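Local structure of beta-mannosidase (Trichoderma harzianum, 4CVU) at residues N626-A631 against Q645-L650; F597-S602 against A674-Q679. The protein is a glycoside hydrolase family 2 beta-mannosidase, an enzyme that probably releases terminal beta-linked mannose from sugar chains. All coordinates share one frame; numbering follows the deposited sequence.

Going along the chain, strand 592-595 leads into the loop 597-602, the first half of interaction 2. Helix 603-609 and helix 620-625 follow, then the loop 626-631, which folds onto helix 638-655 at 645-650 and closes interaction 1 over a short excursion. Helix 664-692 then returns, and its residues 674-679 meet 597-602, so the small loop of interaction 1 is nested within the larger one closed by interaction 2. The two centres lie about 12 Å apart and share a packed seam, where Met648 of helix 638-655 rests against Ile598, Ser599 and Met600. Both consecutive helices are thereby tied to the loop following strand 592-595.

Interaction 1: residues N626-A631 against Q645-L650; sequences NHHYPA and QVEMTL. With NAG (2-acetamido-2-deoxy-beta-D-glucopyranose), chain B; NAG (2-acetamido-2-deoxy-beta-D-glucopyranose), chain L; NAG (2-acetamido-2-deoxy-beta-D-glucopyranose), chain C.
Asn626 and Gln645 bring the two backbones closest, 7.5 Å from CA to CA, where an irregular loop containing an Asx turn and a cis peptide before Tyr629 faces helix 638-655. Asn626 holds CG anti to the backbone N (chi1 -172°), which sends its amide toward the helix. Its OD1 accepts from the backbone N of His628 at 2.8 Å to make the Asx turn, while its ND2 donates to Gln645 OE1 at 2.9 Å. The second bond is nearly straight (161°) and lies on a lone pair of Gln645 OE1, although the two amides stand almost perpendicular. Met648 CE packs against the same ND2. Thr649 OG1 accepts at 3.0 Å from N2 of NAG B, part of a glycan attached to the protein. Glu647, extended beyond CG, brings its carboxylate to the edges of two neighbouring rings, crossing both side chains at about a right angle; its OE1 takes a weak bond from His628 NE2. The rings also touch, His628 CE1 sitting over the rim of one Tyr629 face. A phenylalanine in place of Tyr629 would probably leave Glu647 OE2 without its hydroxyl donor and the carboxylate freer to turn. That donor, Tyr629 OH, reaches the syn lone pair of Glu647 OE2 at 2.7 Å.

Interaction 2: residues F597-S602 against A674-Q679; sequences FISMPS and ATQLFQ
Phe678 turns an edge to one face of Phe597, its CE2 standing 3.5 Å above the centre of that ring. The pair is T-shaped, with centroids 4.8 Å apart and planes at 64°. Both phenylalanines hold CG anti to the backbone N (chi1 -157° for Phe597), which turns the two rings toward each other where loop and helix meet.

Polar side chains of the helix grip the rest of the loop. Gln679 presents OE1 to Ser599 OG at 2.8 Å, the hydroxyl donating from well above the carbonyl plane; Lys727 NZ is a second partner of that hydroxyl. Thr675 OG1 accepts from Met600 N at 3.1 Å while also bonded to Cys672 O of its own helix, so one hydroxyl links the loop backbone to the helix backbone. Gln676, extended beyond CG, keeps Met600 O close to its amide plane, NE2 donating to that oxygen at 3.0 Å in a nearly straight bond (163°). Between Ile598 O and Thr675 O a water donates to both carbonyls, 3.0 Å from the first and 2.7 Å from the second. At the end of the loop Ser602 OG caps helix 603-609 through Thr605 N and also bonds Glu721 OE1.

In chain order this loop and helix fall between strand 592-595 and strand 702-705, and the junction of a post-strand loop with a long helix is consistent with a beta-alpha unit of the (beta/alpha)8 barrel that forms the catalytic domain in family 2 glycoside hydrolases.

Interaction 1: residues N626-A631 against Q645-L650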
# COMPACT_ATOMS: atom_id res chain seq x y z
N ASN A 626 -6.17 -5.50 14.88
CA ASN A 626 -7.25 -6.18 15.59
C ASN A 626 -7.28 -5.61 17.00
O ASN A 626 -6.33 -5.86 17.79
CB ASN A 626 -6.99 -7.68 15.66
CG ASN A 626 -8.18 -8.44 16.22
OD1 ASN A 626 -9.11 -7.85 16.82
ND2 ASN A 626 -8.22 -9.70 15.92
N HIS A 627 -8.34 -4.86 17.32
CA HIS A 627 -8.44 -4.29 18.64
C HIS A 627 -9.30 -5.12 19.55
O HIS A 627 -9.66 -4.65 20.62
CB HIS A 627 -8.87 -2.84 18.60
CG HIS A 627 -7.82 -1.93 18.04
ND1 HIS A 627 -8.03 -0.59 17.81
CD2 HIS A 627 -6.54 -2.17 17.69
CE1 HIS A 627 -6.93 -0.03 17.34
NE2 HIS A 627 -6.01 -0.97 17.25
N HIS A 628 -9.62 -6.32 19.11
CA HIS A 628 -10.26 -7.32 19.98
C HIS A 628 -9.15 -8.31 20.34
O HIS A 628 -8.88 -9.21 19.56
CB HIS A 628 -11.38 -8.05 19.22
CG HIS A 628 -12.12 -9.06 20.07
ND1 HIS A 628 -12.69 -8.73 21.28
CD2 HIS A 628 -12.42 -10.36 19.85
CE1 HIS A 628 -13.29 -9.80 21.79
NE2 HIS A 628 -13.14 -10.80 20.95
N TYR A 629 -8.48 -8.17 21.49
CA TYR A 629 -8.84 -7.33 22.61
C TYR A 629 -7.98 -6.08 22.69
O TYR A 629 -6.83 -6.10 22.28
CB TYR A 629 -8.66 -8.11 23.92
CG TYR A 629 -9.66 -9.20 24.05
CD1 TYR A 629 -9.53 -10.36 23.31
CD2 TYR A 629 -10.76 -9.06 24.89
CE1 TYR A 629 -10.47 -11.37 23.41
CE2 TYR A 629 -11.71 -10.06 25.00
CZ TYR A 629 -11.56 -11.22 24.25
OH TYR A 629 -12.49 -12.21 24.34
N PRO A 630 -8.52 -5.00 23.26
CA PRO A 630 -7.83 -3.73 23.17
C PRO A 630 -6.60 -3.66 24.12
O PRO A 630 -6.44 -4.48 25.05
CB PRO A 630 -8.92 -2.72 23.53
CG PRO A 630 -9.90 -3.45 24.35
CD PRO A 630 -9.76 -4.91 24.06
N ALA A 631 -5.76 -2.70 23.84
CA ALA A 631 -4.44 -2.60 24.41
C ALA A 631 -4.47 -2.24 25.91
O ALA A 631 -3.52 -2.54 26.63
CB ALA A 631 -3.62 -1.58 23.61
N GLN A 645 -7.26 -12.82 17.13
CA GLN A 645 -6.71 -13.69 16.10
C GLN A 645 -6.96 -15.18 16.40
O GLN A 645 -7.35 -15.96 15.50
CB GLN A 645 -5.21 -13.47 15.92
CG GLN A 645 -4.84 -12.07 15.48
CD GLN A 645 -5.47 -11.71 14.15
OE1 GLN A 645 -6.44 -10.96 14.08
NE2 GLN A 645 -4.93 -12.28 13.11
N VAL A 646 -6.74 -15.57 17.64
CA VAL A 646 -6.93 -16.95 18.07
C VAL A 646 -8.40 -17.36 18.07
O VAL A 646 -8.73 -18.46 17.67
CB VAL A 646 -6.28 -17.20 19.45
CG1 VAL A 646 -6.70 -18.54 20.07
CG2 VAL A 646 -4.77 -17.15 19.31
N GLU A 647 -9.28 -16.48 18.53
CA GLU A 647 -10.73 -16.79 18.49
C GLU A 647 -11.18 -17.11 17.08
O GLU A 647 -11.87 -18.09 16.81
CB GLU A 647 -11.56 -15.65 19.08
CG GLU A 647 -11.50 -15.56 20.62
CD GLU A 647 -12.14 -14.28 21.16
OE1 GLU A 647 -12.66 -13.46 20.37
OE2 GLU A 647 -12.16 -14.09 22.40
N MET A 648 -10.77 -16.30 16.10
CA MET A 648 -11.21 -16.58 14.77
C MET A 648 -10.63 -17.89 14.26
O MET A 648 -11.31 -18.65 13.56
CB MET A 648 -10.80 -15.39 13.84
CG MET A 648 -11.53 -14.12 14.15
SD MET A 648 -11.09 -12.89 12.83
CE MET A 648 -9.50 -12.60 13.51
N THR A 649 -9.38 -18.17 14.61
CA THR A 649 -8.67 -19.35 14.11
C THR A 649 -9.32 -20.61 14.64
O THR A 649 -9.52 -21.57 13.90
CB THR A 649 -7.16 -19.35 14.49
OG1 THR A 649 -6.55 -18.14 14.05
CG2 THR A 649 -6.39 -20.51 13.84
N LEU A 650 -9.65 -20.60 15.92
CA LEU A 650 -10.28 -21.76 16.53
C LEU A 650 -11.71 -22.05 15.97
O LEU A 650 -12.11 -23.22 15.80
CB LEU A 650 -10.33 -21.61 18.03
CG LEU A 650 -9.04 -21.68 18.86
CD1 LEU A 650 -9.35 -21.53 20.34
CD2 LEU A 650 -8.27 -22.98 18.61
C1 NAG B . -2.22 -16.89 14.32
C2 NAG B . -2.63 -18.31 14.01
C3 NAG B . -3.11 -19.08 15.24
C4 NAG B . -2.19 -18.92 16.46
C5 NAG B . -1.93 -17.46 16.63
C6 NAG B . -0.99 -17.17 17.80
C7 NAG B . -3.53 -18.68 11.76
C8 NAG B . -4.74 -18.76 10.88
N2 NAG B . -3.71 -18.35 13.03
O3 NAG B . -3.25 -20.44 14.92
O4 NAG B . -2.80 -19.39 17.64
O5 NAG B . -1.37 -16.91 15.45
O6 NAG B . 0.25 -17.82 17.61
O7 NAG B . -2.42 -18.97 11.29
C1 NAG L . -4.56 -6.14 27.76
C2 NAG L . -5.04 -7.27 28.62
C3 NAG L . -4.95 -6.87 30.08
C4 NAG L . -3.52 -6.43 30.37
C5 NAG L . -3.09 -5.34 29.38
C6 NAG L . -1.65 -4.87 29.57
C7 NAG L . -6.87 -8.85 28.13
C8 NAG L . -8.31 -9.02 27.69
N2 NAG L . -6.40 -7.61 28.21
O3 NAG L . -5.36 -7.99 30.87
O4 NAG L . -3.37 -5.92 31.69
O5 NAG L . -3.20 -5.85 28.06
O6 NAG L . -0.80 -5.98 29.48
O7 NAG L . -6.21 -9.85 28.37
C1 NAG C . -2.56 -20.76 17.94
C2 NAG C . -2.74 -20.93 19.45
C3 NAG C . -2.67 -22.37 19.89
C4 NAG C . -3.62 -23.21 19.06
C5 NAG C . -3.32 -23.00 17.59
C6 NAG C . -4.32 -23.77 16.72
C7 NAG C . -1.95 -19.26 21.07
C8 NAG C . -0.76 -18.55 21.63
N2 NAG C . -1.70 -20.17 20.12
O3 NAG C . -3.07 -22.43 21.22
O4 NAG C . -3.47 -24.57 19.40
O5 NAG C . -3.44 -21.62 17.25
O6 NAG C . -4.13 -23.38 15.39
O7 NAG C . -3.07 -19.00 21.52

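Interaction 2: residues F597-S602 against A674-Q679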
# COMPACT_ATOMS: atom_id res chain seq x y z
N PHE A 597 -19.58 -12.00 17.06
CA PHE A 597 -18.28 -12.67 17.01
C PHE A 597 -17.54 -11.89 15.91
O PHE A 597 -18.20 -11.49 14.97
CB PHE A 597 -18.46 -14.09 16.54
CG PHE A 597 -17.35 -15.03 16.94
CD1 PHE A 597 -16.26 -15.21 16.17
CD2 PHE A 597 -17.45 -15.73 18.16
CE1 PHE A 597 -15.24 -16.06 16.55
CE2 PHE A 597 -16.47 -16.59 18.53
CZ PHE A 597 -15.36 -16.78 17.75
N ILE A 598 -16.22 -11.63 15.98
CA ILE A 598 -15.49 -10.87 14.90
C ILE A 598 -15.15 -11.66 13.65
O ILE A 598 -15.08 -12.91 13.71
CB ILE A 598 -14.23 -10.19 15.43
CG1 ILE A 598 -13.18 -11.24 15.83
CG2 ILE A 598 -14.56 -9.30 16.62
CD1 ILE A 598 -11.78 -10.71 16.02
N SER A 599 -14.87 -11.02 12.48
CA SER A 599 -14.41 -11.83 11.42
C SER A 599 -13.51 -10.85 10.59
O SER A 599 -13.65 -9.64 10.74
CB SER A 599 -15.60 -12.29 10.59
OG SER A 599 -16.24 -11.19 9.86
N MET A 600 -12.63 -11.43 9.78
CA MET A 600 -11.73 -10.65 8.92
C MET A 600 -12.52 -9.96 7.87
O MET A 600 -13.52 -10.48 7.40
CB MET A 600 -10.78 -11.60 8.19
CG MET A 600 -9.61 -12.19 8.90
SD MET A 600 -8.56 -10.99 9.61
CE MET A 600 -7.11 -11.88 10.05
N PRO A 601 -12.03 -8.80 7.37
CA PRO A 601 -12.68 -8.32 6.19
C PRO A 601 -12.11 -8.98 4.92
O PRO A 601 -11.06 -9.67 4.95
CB PRO A 601 -12.28 -6.83 6.18
CG PRO A 601 -10.94 -6.78 6.81
CD PRO A 601 -11.05 -7.83 7.91
N SER A 602 -12.73 -8.69 3.77
CA SER A 602 -12.24 -9.19 2.49
C SER A 602 -10.79 -8.77 2.26
O SER A 602 -10.33 -7.77 2.81
CB SER A 602 -13.11 -8.60 1.36
OG SER A 602 -12.89 -7.21 1.30
N ALA A 674 -13.36 -17.93 5.37
CA ALA A 674 -13.83 -18.93 6.38
C ALA A 674 -14.27 -18.32 7.70
O ALA A 674 -15.24 -18.83 8.33
CB ALA A 674 -12.77 -20.00 6.61
N THR A 675 -13.54 -17.31 8.19
CA THR A 675 -13.93 -16.58 9.41
C THR A 675 -15.30 -15.96 9.21
O THR A 675 -16.11 -15.95 10.14
CB THR A 675 -12.91 -15.53 9.91
OG1 THR A 675 -12.84 -14.40 9.01
CG2 THR A 675 -11.54 -16.13 10.07
N GLN A 676 -15.57 -15.46 7.99
CA GLN A 676 -16.87 -14.88 7.69
C GLN A 676 -17.99 -15.90 7.66
O GLN A 676 -19.09 -15.57 7.96
CB GLN A 676 -16.84 -14.16 6.33
CG GLN A 676 -16.03 -12.92 6.40
CD GLN A 676 -16.18 -12.07 5.16
OE1 GLN A 676 -17.09 -12.25 4.37
NE2 GLN A 676 -15.32 -11.10 5.05
N LEU A 677 -17.70 -17.13 7.24
CA LEU A 677 -18.70 -18.16 7.17
C LEU A 677 -19.15 -18.53 8.56
O LEU A 677 -20.34 -18.81 8.79
CB LEU A 677 -18.17 -19.41 6.47
CG LEU A 677 -17.83 -19.33 4.97
CD1 LEU A 677 -17.32 -20.67 4.52
CD2 LEU A 677 -19.04 -18.90 4.13
N PHE A 678 -18.18 -18.57 9.47
CA PHE A 678 -18.48 -18.96 10.87
C PHE A 678 -19.36 -17.87 11.50
O PHE A 678 -20.39 -18.16 12.04
CB PHE A 678 -17.21 -19.15 11.70
CG PHE A 678 -17.50 -19.29 13.15
CD1 PHE A 678 -17.85 -20.51 13.68
CD2 PHE A 678 -17.51 -18.19 13.95
CE1 PHE A 678 -18.18 -20.63 15.01
CE2 PHE A 678 -17.86 -18.29 15.28
CZ PHE A 678 -18.19 -19.52 15.82
N GLN A 679 -18.99 -16.59 11.31
CA GLN A 679 -19.77 -15.46 11.84
C GLN A 679 -21.18 -15.45 11.28
O GLN A 679 -22.10 -15.19 12.03
CB GLN A 679 -19.10 -14.11 11.48
CG GLN A 679 -19.73 -12.84 12.06
CD GLN A 679 -19.26 -11.60 11.27
OE1 GLN A 679 -18.99 -11.74 10.11
NE2 GLN A 679 -19.25 -10.43 11.86
O HOH W 1 -15.17 -15.76 12.71